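Local coordinates for carboxylic ester hydrolase (PDB 7K4O), which probably hydrolyses the ester bonds of tannins as a secreted serine esterase of the tannase family, and binds the product gallic acid in its active-site pocket, at residues 36-41 / 57-62; 218-223 / 380-385; 266-271 / 536-541. All blocks are in the same frame, centred on the assembly; numbering follows the deposited sequence. Where two conformers were deposited one is given.

Contact 1 (36-41 / 57-62). With NA (sodium ion), chain R; NAG (2-acetamido-2-deoxy-beta-D-glucopyranose), chain C.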
loop_
_atom_site.group_PDB
_atom_site.type_symbol
_atom_site.label_atom_id
_atom_site.label_comp_id
_atom_site.label_asym_id
_atom_site.label_seq_id
_atom_site.Cartn_x
_atom_site.Cartn_y
_atom_site.Cartn_z
ATOM N N THR A 36 -0.571 -2.959 -30.510
ATOM C CA THR A 36 0.492 -1.975 -30.793
ATOM C C THR A 36 1.796 -2.544 -30.248
ATOM O O THR A 36 1.786 -3.193 -29.178
ATOM C CB THR A 36 0.222 -0.594 -30.194
ATOM O OG1 THR A 36 0.259 -0.653 -28.759
ATOM C CG2 THR A 36 -1.105 -0.029 -30.657
ATOM N N THR A 37 2.892 -2.267 -30.938
ATOM C CA THR A 37 4.252 -2.637 -30.475
ATOM C C THR A 37 5.164 -1.451 -30.731
ATOM O O THR A 37 5.023 -0.783 -31.776
ATOM C CB THR A 37 4.801 -3.906 -31.148
ATOM O OG1 THR A 37 4.818 -3.696 -32.567
ATOM C CG2 THR A 37 3.971 -5.131 -30.817
ATOM N N GLU A 38 6.051 -1.221 -29.826
ATOM C CA GLU A 38 7.013 -0.120 -29.911
ATOM C C GLU A 38 8.303 -0.481 -29.190
ATOM O O GLU A 38 8.301 -0.785 -27.989
ATOM C CB GLU A 38 6.380 1.108 -29.296
ATOM C CG GLU A 38 7.319 2.229 -29.310
ATOM C CD GLU A 38 6.751 3.493 -28.716
ATOM O OE1 GLU A 38 5.770 3.449 -27.947
ATOM O OE2 GLU A 38 7.352 4.496 -29.024
ATOM N N VAL A 39 9.429 -0.436 -29.898
ATOM C CA VAL A 39 10.761 -0.571 -29.273
ATOM C C VAL A 39 11.121 0.648 -28.455
ATOM O O VAL A 39 11.018 1.783 -28.978
ATOM C CB VAL A 39 11.862 -0.862 -30.311
ATOM C CG1 VAL A 39 13.219 -0.847 -29.665
ATOM C CG2 VAL A 39 11.603 -2.164 -31.025
ATOM N N VAL A 40 11.555 0.450 -27.241
ATOM C CA VAL A 40 12.124 1.505 -26.354
ATOM C C VAL A 40 13.552 1.137 -26.028
ATOM O O VAL A 40 13.805 0.034 -25.507
ATOM C CB VAL A 40 11.322 1.693 -25.067
ATOM C CG1 VAL A 40 11.939 2.751 -24.173
ATOM C CG2 VAL A 40 9.876 1.997 -25.427
ATOM N N THR A 41 14.476 2.017 -26.386
ATOM C CA THR A 41 15.916 1.754 -26.247
ATOM C C THR A 41 16.554 2.726 -25.265
ATOM O O THR A 41 16.243 3.942 -25.314
ATOM C CB THR A 41 16.572 1.881 -27.629
ATOM O OG1 THR A 41 15.919 0.988 -28.520
ATOM C CG2 THR A 41 18.060 1.640 -27.543
ATOM N N TYR A 57 13.186 -2.464 -24.086
ATOM C CA TYR A 57 11.984 -3.336 -24.086
ATOM C C TYR A 57 11.102 -3.066 -25.265
ATOM O O TYR A 57 11.240 -2.057 -25.982
ATOM C CB TYR A 57 11.243 -3.164 -22.744
ATOM C CG TYR A 57 10.787 -1.765 -22.431
ATOM C CD1 TYR A 57 11.626 -0.885 -21.779
ATOM C CD2 TYR A 57 9.528 -1.321 -22.824
ATOM C CE1 TYR A 57 11.232 0.420 -21.495
ATOM C CE2 TYR A 57 9.124 -0.024 -22.539
ATOM C CZ TYR A 57 9.979 0.840 -21.902
ATOM O OH TYR A 57 9.542 2.120 -21.655
ATOM N N CYS A 58 10.158 -3.963 -25.446
ATOM C CA CYS A 58 9.042 -3.858 -26.367
ATOM C C CYS A 58 7.827 -3.411 -25.587
ATOM O O CYS A 58 7.352 -4.200 -24.733
ATOM C CB CYS A 58 8.766 -5.171 -27.050
ATOM S SG CYS A 58 7.501 -5.023 -28.316
ATOM N N ASN A 59 7.331 -2.224 -25.888
ATOM C CA ASN A 59 6.078 -1.732 -25.267
ATOM C C ASN A 59 4.913 -2.264 -26.079
ATOM O O ASN A 59 4.686 -1.801 -27.234
ATOM C CB ASN A 59 6.111 -0.213 -25.194
ATOM C CG ASN A 59 4.780 0.433 -24.865
ATOM O OD1 ASN A 59 3.957 -0.191 -24.207
ATOM N ND2 ASN A 59 4.536 1.645 -25.410
ATOM N N VAL A 60 4.076 -3.119 -25.478
ATOM C CA VAL A 60 2.922 -3.771 -26.138
ATOM C C VAL A 60 1.633 -3.226 -25.503
ATOM O O VAL A 60 1.543 -3.193 -24.270
ATOM C CB VAL A 60 2.947 -5.298 -25.959
ATOM C CG1 VAL A 60 1.726 -5.945 -26.566
ATOM C CG2 VAL A 60 4.228 -5.867 -26.578
ATOM N N THR A 61 0.672 -2.862 -26.321
ATOM C CA THR A 61 -0.714 -2.689 -25.801
ATOM C C THR A 61 -1.685 -3.472 -26.649
ATOM O O THR A 61 -1.464 -3.724 -27.835
ATOM C CB THR A 61 -1.204 -1.240 -25.639
ATOM O OG1 THR A 61 -1.596 -0.722 -26.918
ATOM C CG2 THR A 61 -0.219 -0.366 -24.920
ATOM N N PHE A 62 -2.819 -3.834 -26.062
ATOM C CA PHE A 62 -3.950 -4.406 -26.785
ATOM C C PHE A 62 -5.193 -4.364 -25.888
ATOM O O PHE A 62 -5.082 -4.058 -24.697
ATOM C CB PHE A 62 -3.691 -5.829 -27.261
ATOM C CG PHE A 62 -3.339 -6.803 -26.171
ATOM C CD1 PHE A 62 -2.020 -6.949 -25.783
ATOM C CD2 PHE A 62 -4.307 -7.534 -25.519
ATOM C CE1 PHE A 62 -1.680 -7.822 -24.761
ATOM C CE2 PHE A 62 -3.969 -8.458 -24.530
ATOM C CZ PHE A 62 -2.663 -8.561 -24.121
HETATM NA NA NA R . 5.043 -1.722 -34.243
HETATM C C1 NAG C . 3.310 2.369 -25.113
HETATM C C2 NAG C . 3.657 3.825 -24.831
HETATM C C3 NAG C . 2.337 4.579 -24.646
HETATM C C4 NAG C . 1.462 4.382 -25.797
HETATM C C5 NAG C . 1.248 2.895 -26.086
HETATM C C6 NAG C . 0.430 2.580 -27.291
HETATM C C7 NAG C . 5.845 4.115 -23.780
HETATM C C8 NAG C . 6.530 4.314 -22.528
HETATM N N2 NAG C . 4.477 3.980 -23.672
HETATM O O3 NAG C . 2.651 5.942 -24.421
HETATM O O4 NAG C . 0.177 4.886 -25.436
HETATM O O5 NAG C . 2.517 2.261 -26.242
HETATM O O6 NAG C . 0.845 3.248 -28.487
HETATM O O7 NAG C . 6.413 4.024 -24.855
HETATM O O HOH W 1 2.786 -0.061 -28.107
HETATM O O HOH W 2 2.381 -1.095 -33.544
HETATM O O HOH W 3 4.827 -3.744 -35.980
HETATM O O HOH W 4 7.519 -2.220 -33.289
#
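V40 lies over one face of the Y57 ring, its CB 3.7 Å from the ring centroid and 18° off the normal, a CH-pi contact; CG1 and CG2 come down near CZ and CE2. On the same face of the sheet the hydroxyls of T36 and T61 meet, OG1 to OG1 at 2.6 Å, each rotated between its own backbone N and carbonyl carbon. Between these pairs, N59 ND2 carries an N-linked N-acetylglucosamine and gives a weak hydrogen bond of 3.3 Å to E38 OE1, amide and carboxylate planes 33° apart; E38 OE2 binds a zinc ion. A water joins T36 OG1, N59 O and the sugar ring oxygen. The backbone sets this register: N59 N to E38 O (2.7 Å) and V40 N to Y57 O (2.8 Å) alternate with the non-hydrogen-bonded pairs T37–V60 and V39–C58. On that other face T37 CB approaches C58 SG, which is disulfide-bonded to C10, while T37 O and OG1 both bind a sodium ion and OG1 is also hydrogen-bonded to D12 OD1. Y57 stacks on W79 of strand 74-81, the next strand inward. The arrangement is that of an antiparallel beta hairpin, formed by strands 28-47 and 50-66 at one edge of the mixed sheet.

Contact 2 (218-223 / 380-385). With GDE (3,4,5-trihydroxybenzoic acid), chain J.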
loop_
_atom_site.group_PDB
_atom_site.type_symbol
_atom_site.label_atom_id
_atom_site.label_comp_id
_atom_site.label_asym_id
_atom_site.label_seq_id
_atom_site.Cartn_x
_atom_site.Cartn_y
_atom_site.Cartn_z
ATOM N N GLN A 218 -10.331 1.454 6.889
ATOM C CA GLN A 218 -9.224 2.293 6.406
ATOM C C GLN A 218 -9.790 3.562 5.776
ATOM O O GLN A 218 -9.242 4.653 5.987
ATOM C CB GLN A 218 -8.403 1.508 5.374
ATOM C CG GLN A 218 -7.485 2.394 4.534
ATOM C CD GLN A 218 -6.569 3.305 5.336
ATOM O OE1 GLN A 218 -6.223 2.990 6.472
ATOM N NE2 GLN A 218 -6.133 4.370 4.679
ATOM N N GLN A 219 -10.827 3.484 4.907
ATOM C CA GLN A 219 -11.275 4.692 4.207
ATOM C C GLN A 219 -12.004 5.610 5.218
ATOM O O GLN A 219 -11.781 6.835 5.220
ATOM C CB GLN A 219 -12.200 4.395 3.032
ATOM C CG GLN A 219 -11.647 3.404 1.993
ATOM C CD GLN A 219 -10.247 3.722 1.545
ATOM O OE1 GLN A 219 -9.827 4.884 1.545
ATOM N NE2 GLN A 219 -9.553 2.689 1.033
ATOM N N THR A 220 -12.823 5.024 6.069
ATOM C CA THR A 220 -13.635 5.846 6.998
ATOM C C THR A 220 -12.724 6.524 8.039
ATOM O O THR A 220 -13.033 7.687 8.417
ATOM C CB THR A 220 -14.696 5.012 7.675
ATOM O OG1 THR A 220 -15.484 4.337 6.685
ATOM C CG2 THR A 220 -15.604 5.856 8.540
ATOM N N GLN A 221 -11.655 5.890 8.482
ATOM C CA GLN A 221 -10.769 6.479 9.522
ATOM C C GLN A 221 -10.102 7.745 9.011
ATOM O O GLN A 221 -9.660 8.555 9.876
ATOM C CB GLN A 221 -9.803 5.470 10.129
ATOM C CG GLN A 221 -8.740 4.952 9.189
ATOM C CD GLN A 221 -7.554 5.879 9.023
ATOM O OE1 GLN A 221 -7.083 6.459 10.020
ATOM N NE2 GLN A 221 -7.112 6.069 7.765
ATOM N N HIS A 222 -10.073 7.997 7.714
ATOM C CA HIS A 222 -9.532 9.246 7.151
ATOM C C HIS A 222 -10.368 10.460 7.641
ATOM O O HIS A 222 -9.849 11.570 7.546
ATOM C CB HIS A 222 -9.489 9.218 5.644
ATOM C CG HIS A 222 -8.250 8.594 5.074
ATOM N ND1 HIS A 222 -7.002 9.182 5.259
ATOM C CD2 HIS A 222 -8.067 7.478 4.303
ATOM C CE1 HIS A 222 -6.102 8.475 4.573
ATOM N NE2 HIS A 222 -6.731 7.400 3.985
ATOM N N LEU A 223 -11.589 10.223 8.118
ATOM C CA LEU A 223 -12.481 11.317 8.625
ATOM C C LEU A 223 -12.277 11.446 10.123
ATOM O O LEU A 223 -12.833 12.386 10.673
ATOM C CB LEU A 223 -13.947 11.008 8.295
ATOM C CG LEU A 223 -14.329 11.042 6.830
ATOM C CD1 LEU A 223 -15.826 10.715 6.631
ATOM C CD2 LEU A 223 -14.019 12.358 6.176
ATOM N N LYS A 380 -18.256 4.807 13.303
ATOM C CA LYS A 380 -18.386 3.383 13.667
ATOM C C LYS A 380 -19.413 2.714 12.752
ATOM O O LYS A 380 -19.155 1.631 12.234
ATOM C CB LYS A 380 -18.789 3.244 15.129
ATOM C CG LYS A 380 -19.188 1.839 15.536
ATOM C CD LYS A 380 -19.779 1.785 16.929
ATOM C CE LYS A 380 -20.190 0.389 17.330
ATOM N NZ LYS A 380 -20.590 0.334 18.755
ATOM N N ASP A 381 -20.562 3.335 12.573
ATOM C CA ASP A 381 -21.656 2.712 11.791
ATOM C C ASP A 381 -21.192 2.505 10.336
ATOM O O ASP A 381 -21.527 1.461 9.758
ATOM C CB ASP A 381 -22.928 3.575 11.816
ATOM C CG ASP A 381 -23.601 3.608 13.195
ATOM O OD1 ASP A 381 -23.297 2.751 14.028
ATOM O OD2 ASP A 381 -24.423 4.529 13.408
ATOM N N TRP A 382 -20.472 3.464 9.781
ATOM C CA TRP A 382 -19.906 3.335 8.403
ATOM C C TRP A 382 -18.895 2.192 8.364
ATOM O O TRP A 382 -18.921 1.393 7.378
ATOM C CB TRP A 382 -19.313 4.659 7.969
ATOM C CG TRP A 382 -20.313 5.646 7.446
ATOM C CD1 TRP A 382 -21.461 5.414 6.748
ATOM C CD2 TRP A 382 -20.190 7.072 7.548
ATOM N NE1 TRP A 382 -22.042 6.607 6.417
ATOM C CE2 TRP A 382 -21.276 7.633 6.864
ATOM C CE3 TRP A 382 -19.201 7.918 8.048
ATOM C CZ2 TRP A 382 -21.432 9.011 6.724
ATOM C CZ3 TRP A 382 -19.333 9.284 7.886
ATOM C CH2 TRP A 382 -20.446 9.812 7.239
ATOM N N MET A 383 -18.069 2.042 9.377
ATOM C CA MET A 383 -17.053 0.959 9.316
ATOM C C MET A 383 -17.759 -0.390 9.328
ATOM O O MET A 383 -17.374 -1.325 8.580
ATOM C CB MET A 383 -16.039 1.078 10.453
ATOM C CG MET A 383 -15.247 2.362 10.341
ATOM S SD MET A 383 -13.989 2.458 11.613
ATOM C CE MET A 383 -13.218 4.006 11.186
ATOM N N ILE A 384 -18.752 -0.542 10.214
ATOM C CA ILE A 384 -19.460 -1.836 10.390
ATOM C C ILE A 384 -20.332 -2.132 9.185
ATOM O O ILE A 384 -20.329 -3.293 8.726
ATOM C CB ILE A 384 -20.267 -1.839 11.704
ATOM C CG1 ILE A 384 -19.282 -1.767 12.879
ATOM C CG2 ILE A 384 -21.152 -3.078 11.769
ATOM C CD1 ILE A 384 -19.939 -1.734 14.280
ATOM N N SER A 385 -21.101 -1.172 8.693
ATOM C CA SER A 385 -21.998 -1.438 7.543
ATOM C C SER A 385 -21.170 -1.729 6.292
ATOM O O SER A 385 -21.574 -2.617 5.512
ATOM C CB SER A 385 -22.999 -0.348 7.261
ATOM O OG SER A 385 -22.370 0.864 6.982
HETATM O OAA GDE J . -3.012 4.325 -2.903
HETATM O OAB GDE J . -2.121 6.029 -1.807
HETATM O OAC GDE J . -7.584 3.797 -0.606
HETATM O OAD GDE J . -4.845 6.153 2.519
HETATM O OAE GDE J . -7.174 4.992 1.907
HETATM C CAF GDE J . -5.310 4.465 -1.277
HETATM C CAG GDE J . -3.908 5.669 0.318
HETATM C CAH GDE J . -3.022 5.162 -1.950
HETATM C CAI GDE J . -6.346 4.421 -0.331
HETATM C CAJ GDE J . -4.967 5.659 1.262
HETATM C CAK GDE J . -4.146 5.135 -0.939
HETATM C CAL GDE J . -6.137 5.025 0.939
#
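With chi1 of -54°, T220 sets its methyl CG2 anti to the backbone N, a rotamer that turns it toward W382 and M383 of helix 376-390; it meets W382 CB at 3.9 Å. M383 reaches back from that helix with an extended side chain (chi2 -177°): its CG lies 3.8 Å from T220 CB, and its terminal CE comes 3.6 Å from Q221 N. L223 CD1 touches W382 CZ3 obliquely, the leucine standing roughly perpendicular to the tryptophan side chain. Between the two segments themselves the join is apolar, without hydrogen bonds, though S216 OG of helix 215-221 is bonded to M383 O; T220 OG1 turns to S216 O. On the far side of 218-223 is the gallic acid pocket. Q218 NE2 donates almost straight to the ligand's central hydroxyl OAE (3.0 Å, 178°), which in turn donates to Q219 OE1 at 2.7 Å. Q219 NE2 holds the hydroxyl OAC, and H222 NE2 meets OAD at 2.7 Å near the imidazole plane. Q221 NE2, hydrogen-bonded to Y325 OH and Q218 O, is held over the centre of one face of that imidazole, whose ND1 is bonded to D333. All three ligand hydroxyls are thus gripped from one short piece of chain, consistent with recognition of a galloyl group. Helix 215-221 is therefore sandwiched between the ligand and helix 376-390, and Y356 of helix 351-361 also packs on T220 and Q219.

Contact 3 (266-271 / 536-541)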
loop_
_atom_site.group_PDB
_atom_site.type_symbol
_atom_site.label_atom_id
_atom_site.label_comp_id
_atom_site.label_asym_id
_atom_site.label_seq_id
_atom_site.Cartn_x
_atom_site.Cartn_y
_atom_site.Cartn_z
ATOM N N THR A 266 8.515 3.035 17.161
ATOM C CA THR A 266 7.273 3.802 17.412
ATOM C C THR A 266 6.434 3.093 18.465
ATOM O O THR A 266 5.563 3.779 19.067
ATOM C CB THR A 266 6.477 4.060 16.131
ATOM O OG1 THR A 266 6.085 2.782 15.650
ATOM C CG2 THR A 266 7.248 4.894 15.149
ATOM N N ASP A 267 6.667 1.820 18.732
ATOM C CA ASP A 267 6.016 1.060 19.811
ATOM C C ASP A 267 6.511 1.637 21.159
ATOM O O ASP A 267 5.678 1.977 22.029
ATOM C CB ASP A 267 6.263 -0.438 19.681
ATOM C CG ASP A 267 7.621 -0.876 19.160
ATOM O OD1 ASP A 267 8.635 -0.118 19.352
ATOM O OD2 ASP A 267 7.666 -1.944 18.498
ATOM N N LEU A 268 7.828 1.699 21.367
ATOM C CA LEU A 268 8.364 2.290 22.640
ATOM C C LEU A 268 7.883 3.739 22.729
ATOM O O LEU A 268 7.558 4.158 23.850
ATOM C CB LEU A 268 9.891 2.201 22.687
ATOM C CG LEU A 268 10.430 0.790 22.723
ATOM C CD1 LEU A 268 11.951 0.797 22.614
ATOM C CD2 LEU A 268 9.968 0.032 23.961
ATOM N N CYS A 269 7.795 4.452 21.616
ATOM C CA CYS A 269 7.335 5.849 21.607
ATOM C C CYS A 269 5.904 5.906 22.157
ATOM O O CYS A 269 5.592 6.696 23.091
ATOM C CB CYS A 269 7.441 6.402 20.211
ATOM S SG CYS A 269 7.292 8.184 20.106
ATOM N N LEU A 270 5.026 5.082 21.602
ATOM C CA LEU A 270 3.600 5.085 22.007
ATOM C C LEU A 270 3.482 4.688 23.475
ATOM O O LEU A 270 2.630 5.267 24.186
ATOM C CB LEU A 270 2.853 4.089 21.117
ATOM C CG LEU A 270 1.377 3.904 21.449
ATOM C CD1 LEU A 270 0.652 5.220 21.191
ATOM C CD2 LEU A 270 0.805 2.751 20.605
ATOM N N LEU A 271 4.313 3.766 23.937
ATOM C CA LEU A 271 4.242 3.257 25.320
ATOM C C LEU A 271 4.819 4.303 26.303
ATOM O O LEU A 271 4.284 4.383 27.416
ATOM C CB LEU A 271 5.018 1.951 25.437
ATOM C CG LEU A 271 4.384 0.714 24.812
ATOM C CD1 LEU A 271 5.463 -0.331 24.634
ATOM C CD2 LEU A 271 3.244 0.145 25.657
ATOM N N GLN A 536 7.983 -8.413 24.509
ATOM C CA GLN A 536 6.532 -8.654 24.656
ATOM C C GLN A 536 5.776 -7.337 24.826
ATOM O O GLN A 536 4.686 -7.192 24.251
ATOM C CB GLN A 536 6.244 -9.603 25.802
ATOM C CG GLN A 536 4.810 -10.104 25.791
ATOM C CD GLN A 536 4.584 -10.970 24.567
ATOM O OE1 GLN A 536 5.233 -12.007 24.385
ATOM N NE2 GLN A 536 3.658 -10.544 23.719
ATOM N N ARG A 537 6.286 -6.423 25.627
ATOM C CA ARG A 537 5.597 -5.146 25.887
ATOM C C ARG A 537 5.414 -4.394 24.562
ATOM O O ARG A 537 4.323 -3.821 24.309
ATOM C CB ARG A 537 6.426 -4.352 26.908
ATOM C CG ARG A 537 5.738 -3.121 27.463
ATOM C CD ARG A 537 6.575 -2.553 28.632
ATOM N NE ARG A 537 7.718 -1.804 28.142
ATOM C CZ ARG A 537 7.771 -0.470 27.992
ATOM N NH1 ARG A 537 8.849 0.079 27.474
ATOM N NH2 ARG A 537 6.788 0.330 28.378
ATOM N N SER A 538 6.443 -4.352 23.724
ATOM C CA SER A 538 6.357 -3.687 22.403
ATOM C C SER A 538 5.350 -4.447 21.526
ATOM O O SER A 538 4.549 -3.776 20.881
ATOM C CB SER A 538 7.715 -3.618 21.757
ATOM O OG SER A 538 8.561 -2.715 22.453
ATOM N N ILE A 539 5.450 -5.776 21.475
ATOM C CA ILE A 539 4.558 -6.572 20.588
ATOM C C ILE A 539 3.121 -6.253 20.989
ATOM O O ILE A 539 2.288 -6.029 20.106
ATOM C CB ILE A 539 4.893 -8.056 20.680
ATOM C CG1 ILE A 539 6.258 -8.309 20.034
ATOM C CG2 ILE A 539 3.793 -8.929 20.112
ATOM C CD1 ILE A 539 6.839 -9.628 20.410
ATOM N N ASP A 540 2.848 -6.213 22.295
ATOM C CA ASP A 540 1.459 -6.004 22.791
ATOM C C ASP A 540 0.963 -4.632 22.369
ATOM O O ASP A 540 -0.262 -4.492 22.181
ATOM C CB ASP A 540 1.363 -6.163 24.305
ATOM C CG ASP A 540 1.568 -7.564 24.824
ATOM O OD1 ASP A 540 1.628 -8.537 24.026
ATOM O OD2 ASP A 540 1.764 -7.680 26.064
ATOM N N SER A 541 1.827 -3.627 22.228
ATOM C CA SER A 541 1.418 -2.247 21.867
ATOM C C SER A 541 0.848 -2.195 20.440
ATOM O O SER A 541 0.176 -1.227 20.128
ATOM C CB SER A 541 2.489 -1.243 22.008
ATOM O OG SER A 541 3.495 -1.352 20.997
#
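L271 and R537 run alongside each other, pointing opposite ways, where helices 266-272 and 536-541 cross at 84°, a nearly perpendicular helix-helix packing with the short axes 8.9 Å apart. L271 CD1 sits over the centre of one face of the R537 guanidinium, 4.0 Å above its plane. The arginine chain, anti at chi1 (-170°) and bent at chi3, brings the group back across the leucine, and its NH1 forms a salt bridge with D272 just beyond the first segment. The L268 side chain runs roughly perpendicular to that of R537, with CD2 3.7 Å from NH1. The CD2 of L268 also abuts S538 OG at 3.4 Å, a hydroxyl whose polar partners include R265. Further along the second helix, S541 CB packs against L271 CG. D267 points toward the second helix, yet its carboxylate bonds neither serine there: OD2 is paired with R520 and also accepts from W542 NE1, while OD1 bridges to R265 and takes the backbone N of L268 through its anti lone pair. These surrounding charges would tend to favour the ionised carboxylate. S541 OG fits against the D267 methylene, 3.2 Å from CB, and donates its proton to S538 O one helical turn back, at 2.6 Å.

Overall arrangement
Contact 2 is the one of the three beside the active site: the helix 215-221 that it packs also supplies Q218 and Q219 to the gallic acid pocket, whose ligand is further bonded by H465 and S421. S186 of that pocket probably serves as the nucleophile of a Ser-His-Asp triad with H465. Contact 3 lies about 25 Å away, centre to centre, with the side chain of L268 about 10 Å from a bound calcium ion; its segments alternate with those of contact 2 along the chain. Contact 1 is more remote, its centre about 42 Å from contact 2 and about 50 Å from contact 3, on the opposite side of the chain's centre. It closes before either of the others opens.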